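Local coordinates for protein alginate lyase, family PL7 (Zobellia galactanivorans, PDB 4BE3) that probably cleaves the polysaccharide alginate by an exolytic lyase reaction, as a member of polysaccharide lyase family 7, at residues P76-H90 with A182-G196. Numbering follows the deposited sequence. Where two conformers were deposited one is given.
Sequences PETGGKLNATLKVQH and ALGEEFSYEINVYEG
Gly80 and Val193 begin an antiparallel ladder between strands 80-90 and 187-194, Val193 N reaching Gly80 O at 2.7 Å. This pair and the other hydrogen-bonded pairs, Leu82-Ile191, Ala84-Tyr189 and Leu86-Phe187, each exchange two N-H...O bonds. On the N-terminal side of Phe187 the type II turn from Ala182 to Glu185 approaches strand 80-90 instead: within it Gly184 N donates a hydrogen bond to Val88 O, and a water joins Val88 N to Ala182 O and Glu185 O. Gly184, with a positive phi of 85°, suits this turn.

Apolar side chains fill the buried face carrying Leu82, Ala84 and Leu86. The small Ala84 lets the Tyr189 ring lie over it, a CH-pi contact with CB 3.7 Å from the ring centroid; Leu82 CD2 meets the same ring at its edge, in plane. Phe187 CG stands between its backbone N and carbonyl carbon (chi1 59°), which brings the ring toward the neighbouring strand, with Leu86 CG over one face, offset toward the rim and 4.1 Å from the centroid. These strands are neighbours within a seven-stranded antiparallel sheet of the beta-jelly-roll fold of PL7 lyases, strand 295-306 flanking 80-90 and strand 197-203 flanking 187-194. Leu82 and Ile191 reach Phe256 on the facing sheet, and Tyr189 OH, deep in the interior, is satisfied by Val107 O.

Polar side chains suit the other, partly exposed face. Thr85 OG1 and Ser188 OG share a hydrogen bond of 2.9 Å, two short hydroxyls matched at a non-hydrogen-bonded pair. Lys81 crosses Glu190 diagonally, and a water accepts from Lys81 NZ at 2.7 Å and donates to Glu190 OE1; NZ also bonds Ser309.

At the turn, Lys87, extended beyond CG, runs alongside with its CD against Gly184 O; a water links NZ to that oxygen, and Glu41 forms a salt bridge with NZ.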
# COMPACT_ATOMS: atom_id res chain seq x y z
N PRO A 76 7.58 -4.13 3.36
CA PRO A 76 7.72 -5.37 2.58
C PRO A 76 6.62 -6.37 2.85
O PRO A 76 6.20 -7.07 1.94
CB PRO A 76 9.10 -5.92 3.04
CG PRO A 76 9.89 -4.51 3.28
CD PRO A 76 8.80 -3.75 4.14
N GLU A 77 6.11 -6.43 4.11
CA GLU A 77 5.06 -7.36 4.38
C GLU A 77 3.84 -7.12 3.55
O GLU A 77 3.08 -8.11 3.33
CB GLU A 77 4.63 -7.17 5.87
CG GLU A 77 5.72 -7.70 6.85
CD GLU A 77 6.73 -6.64 7.29
OE1 GLU A 77 7.07 -5.66 6.57
OE2 GLU A 77 7.27 -6.81 8.43
N THR A 78 3.53 -5.86 3.21
CA THR A 78 2.30 -5.70 2.42
C THR A 78 2.63 -5.72 0.94
O THR A 78 1.76 -5.92 0.15
CB THR A 78 1.54 -4.36 2.74
OG1 THR A 78 2.44 -3.28 2.50
CG2 THR A 78 1.27 -4.41 4.26
N GLY A 79 3.85 -5.40 0.58
CA GLY A 79 4.26 -5.81 -0.84
C GLY A 79 4.00 -4.83 -1.90
O GLY A 79 3.49 -3.69 -1.66
N GLY A 80 4.47 -5.20 -3.12
CA GLY A 80 4.30 -4.30 -4.23
C GLY A 80 5.04 -4.95 -5.42
O GLY A 80 5.93 -5.79 -5.19
N LYS A 81 4.69 -4.54 -6.59
CA LYS A 81 5.34 -5.11 -7.83
C LYS A 81 5.58 -4.03 -8.77
O LYS A 81 4.72 -3.11 -9.03
CB LYS A 81 4.37 -6.15 -8.43
CG LYS A 81 4.99 -6.83 -9.65
CD LYS A 81 3.96 -7.73 -10.40
CE LYS A 81 3.56 -8.88 -9.51
NZ LYS A 81 2.56 -9.75 -10.25
N LEU A 82 6.80 -4.05 -9.40
CA LEU A 82 7.12 -3.10 -10.39
C LEU A 82 7.56 -3.91 -11.64
O LEU A 82 8.40 -4.82 -11.52
CB LEU A 82 8.32 -2.23 -9.94
CG LEU A 82 8.93 -1.36 -11.03
CD1 LEU A 82 7.90 -0.22 -11.49
CD2 LEU A 82 10.17 -0.63 -10.38
N ASN A 83 7.00 -3.62 -12.81
CA ASN A 83 7.44 -4.21 -14.07
C ASN A 83 7.95 -3.15 -14.98
O ASN A 83 7.27 -2.12 -15.21
CB ASN A 83 6.18 -4.84 -14.79
CG ASN A 83 5.85 -6.22 -14.23
OD1 ASN A 83 6.47 -7.23 -14.66
ND2 ASN A 83 5.12 -6.28 -13.22
N ALA A 84 9.15 -3.37 -15.60
CA ALA A 84 9.63 -2.45 -16.53
C ALA A 84 10.20 -3.13 -17.78
O ALA A 84 10.69 -4.22 -17.73
CB ALA A 84 10.77 -1.60 -15.92
N THR A 85 10.08 -2.49 -18.94
CA THR A 85 10.80 -2.96 -20.14
C THR A 85 11.53 -1.77 -20.64
O THR A 85 10.94 -0.67 -20.83
CB THR A 85 9.78 -3.45 -21.22
OG1 THR A 85 9.14 -4.65 -20.66
CG2 THR A 85 10.50 -3.84 -22.43
N LEU A 86 12.81 -1.93 -20.99
CA LEU A 86 13.63 -0.71 -21.21
C LEU A 86 14.85 -1.07 -22.08
O LEU A 86 15.05 -2.25 -22.35
CB LEU A 86 14.17 -0.19 -19.82
CG LEU A 86 15.13 -1.23 -19.10
CD1 LEU A 86 16.16 -0.40 -18.32
CD2 LEU A 86 14.33 -2.06 -18.08
N LYS A 87 15.61 -0.07 -22.53
CA LYS A 87 16.95 -0.32 -23.11
C LYS A 87 17.77 0.80 -22.64
O LYS A 87 17.30 1.96 -22.54
CB LYS A 87 16.89 -0.51 -24.62
CG LYS A 87 16.21 0.65 -25.36
CD LYS A 87 15.92 0.21 -26.79
CE LYS A 87 15.45 1.46 -27.57
NZ LYS A 87 15.22 0.92 -28.95
N VAL A 88 19.05 0.51 -22.29
CA VAL A 88 19.95 1.54 -21.92
C VAL A 88 20.60 2.00 -23.17
O VAL A 88 21.11 1.19 -23.94
CB VAL A 88 21.00 1.00 -20.89
CG1 VAL A 88 22.04 2.08 -20.56
CG2 VAL A 88 20.26 0.54 -19.60
N GLN A 89 20.62 3.35 -23.35
CA GLN A 89 21.12 3.96 -24.61
C GLN A 89 22.51 4.51 -24.32
O GLN A 89 23.24 4.69 -25.27
CB GLN A 89 20.25 5.11 -25.11
CG GLN A 89 18.85 4.54 -25.51
CD GLN A 89 18.90 3.70 -26.80
OE1 GLN A 89 19.66 2.80 -26.90
NE2 GLN A 89 18.04 3.99 -27.78
N HIS A 90 22.87 4.84 -23.07
CA HIS A 90 24.15 5.46 -22.91
C HIS A 90 24.56 5.39 -21.45
O HIS A 90 23.69 5.52 -20.62
CB HIS A 90 24.06 6.96 -23.30
CG HIS A 90 25.43 7.55 -23.54
ND1 HIS A 90 26.23 8.09 -22.55
CD2 HIS A 90 26.18 7.56 -24.72
CE1 HIS A 90 27.40 8.54 -23.14
NE2 HIS A 90 27.37 8.20 -24.46
N ALA A 182 23.74 -5.38 -24.95
CA ALA A 182 24.25 -4.19 -25.69
C ALA A 182 23.47 -2.89 -25.32
O ALA A 182 22.30 -2.95 -24.90
CB ALA A 182 24.12 -4.49 -27.24
N LEU A 183 24.06 -1.74 -25.53
CA LEU A 183 23.23 -0.51 -25.59
C LEU A 183 22.20 -0.66 -26.62
O LEU A 183 22.46 -1.21 -27.72
CB LEU A 183 24.10 0.75 -25.93
CG LEU A 183 25.21 1.01 -24.87
CD1 LEU A 183 25.98 2.21 -25.36
CD2 LEU A 183 24.55 1.29 -23.45
N GLY A 184 20.97 -0.22 -26.30
CA GLY A 184 19.94 -0.23 -27.33
C GLY A 184 19.27 -1.60 -27.39
O GLY A 184 18.35 -1.81 -28.23
N GLU A 185 19.67 -2.53 -26.52
CA GLU A 185 19.06 -3.89 -26.52
C GLU A 185 17.96 -3.97 -25.42
O GLU A 185 18.25 -3.72 -24.25
CB GLU A 185 20.10 -4.96 -26.23
CG GLU A 185 19.52 -6.37 -26.32
CD GLU A 185 20.59 -7.48 -26.30
OE1 GLU A 185 21.82 -7.21 -26.07
OE2 GLU A 185 20.24 -8.62 -26.65
N GLU A 186 16.71 -4.33 -25.79
CA GLU A 186 15.62 -4.38 -24.84
C GLU A 186 15.79 -5.44 -23.78
O GLU A 186 16.12 -6.57 -24.09
CB GLU A 186 14.31 -4.69 -25.62
CG GLU A 186 13.95 -3.53 -26.46
CD GLU A 186 12.51 -3.51 -27.04
OE1 GLU A 186 11.57 -3.96 -26.42
OE2 GLU A 186 12.36 -2.96 -28.14
N PHE A 187 15.47 -5.11 -22.50
CA PHE A 187 15.30 -6.19 -21.51
C PHE A 187 14.20 -5.73 -20.52
O PHE A 187 13.80 -4.54 -20.55
CB PHE A 187 16.65 -6.50 -20.75
CG PHE A 187 17.24 -5.33 -20.00
CD1 PHE A 187 18.00 -4.40 -20.71
CD2 PHE A 187 17.00 -5.19 -18.63
CE1 PHE A 187 18.62 -3.33 -20.00
CE2 PHE A 187 17.63 -4.12 -17.90
CZ PHE A 187 18.45 -3.21 -18.59
N SER A 188 13.70 -6.71 -19.77
CA SER A 188 12.62 -6.46 -18.79
C SER A 188 13.10 -6.87 -17.41
O SER A 188 13.84 -7.83 -17.30
CB SER A 188 11.44 -7.38 -19.21
OG SER A 188 11.01 -6.81 -20.50
N TYR A 189 12.56 -6.25 -16.35
CA TYR A 189 12.72 -6.73 -15.03
C TYR A 189 11.32 -6.67 -14.36
O TYR A 189 10.41 -5.87 -14.77
CB TYR A 189 13.78 -5.94 -14.23
CG TYR A 189 13.50 -4.51 -14.02
CD1 TYR A 189 12.55 -4.12 -12.98
CD2 TYR A 189 14.27 -3.53 -14.60
CE1 TYR A 189 12.31 -2.75 -12.66
CE2 TYR A 189 14.05 -2.11 -14.31
CZ TYR A 189 13.03 -1.77 -13.33
OH TYR A 189 12.92 -0.41 -13.06
N GLU A 190 11.19 -7.51 -13.39
CA GLU A 190 10.06 -7.40 -12.45
C GLU A 190 10.58 -7.54 -11.07
O GLU A 190 11.35 -8.51 -10.78
CB GLU A 190 9.10 -8.59 -12.74
CG GLU A 190 7.86 -8.59 -11.76
CD GLU A 190 6.92 -9.75 -12.08
OE1 GLU A 190 6.17 -9.71 -13.05
OE2 GLU A 190 7.06 -10.81 -11.41
N ILE A 191 10.17 -6.62 -10.18
CA ILE A 191 10.50 -6.75 -8.78
C ILE A 191 9.09 -7.01 -8.10
O ILE A 191 8.27 -6.09 -8.10
CB ILE A 191 11.01 -5.48 -8.19
CG1 ILE A 191 12.29 -5.03 -9.04
CG2 ILE A 191 11.34 -5.67 -6.62
CD1 ILE A 191 12.76 -3.60 -8.62
N ASN A 192 8.92 -8.23 -7.61
CA ASN A 192 7.60 -8.63 -6.98
C ASN A 192 7.80 -8.92 -5.53
O ASN A 192 8.42 -9.96 -5.16
CB ASN A 192 7.16 -9.88 -7.78
CG ASN A 192 5.91 -10.51 -7.13
OD1 ASN A 192 5.18 -9.77 -6.45
ND2 ASN A 192 5.71 -11.82 -7.25
N VAL A 193 7.38 -8.01 -4.65
CA VAL A 193 7.59 -8.26 -3.21
C VAL A 193 6.23 -8.74 -2.69
O VAL A 193 5.26 -7.99 -2.81
CB VAL A 193 8.00 -6.98 -2.43
CG1 VAL A 193 8.13 -7.30 -0.94
CG2 VAL A 193 9.44 -6.52 -3.03
N TYR A 194 6.19 -9.96 -2.26
CA TYR A 194 4.95 -10.57 -1.73
C TYR A 194 5.18 -11.13 -0.36
O TYR A 194 6.05 -12.02 -0.18
CB TYR A 194 4.54 -11.66 -2.73
CG TYR A 194 3.24 -12.31 -2.30
CD1 TYR A 194 2.07 -11.57 -2.34
CD2 TYR A 194 3.23 -13.61 -1.82
CE1 TYR A 194 0.85 -12.18 -1.93
CE2 TYR A 194 2.03 -14.23 -1.40
CZ TYR A 194 0.88 -13.49 -1.48
OH TYR A 194 -0.29 -14.09 -1.08
N GLU A 195 4.41 -10.60 0.65
CA GLU A 195 4.57 -11.02 1.98
C GLU A 195 6.05 -10.95 2.46
O GLU A 195 6.53 -11.84 3.14
CB GLU A 195 4.03 -12.45 2.14
CG GLU A 195 2.52 -12.34 1.88
CD GLU A 195 1.78 -13.66 2.22
OE1 GLU A 195 2.38 -14.77 2.34
OE2 GLU A 195 0.56 -13.58 2.31
N GLY A 196 6.71 -9.90 2.07
CA GLY A 196 8.02 -9.64 2.63
C GLY A 196 9.15 -10.34 1.85
O GLY A 196 10.31 -10.20 2.26
O HOH W 1 2.15 -8.96 0.08
O HOH W 2 3.74 -10.48 -12.59
O HOH W 3 14.26 -1.58 -29.49
O HOH W 4 17.74 0.08 -30.04
O HOH W 5 20.10 -2.10 -23.05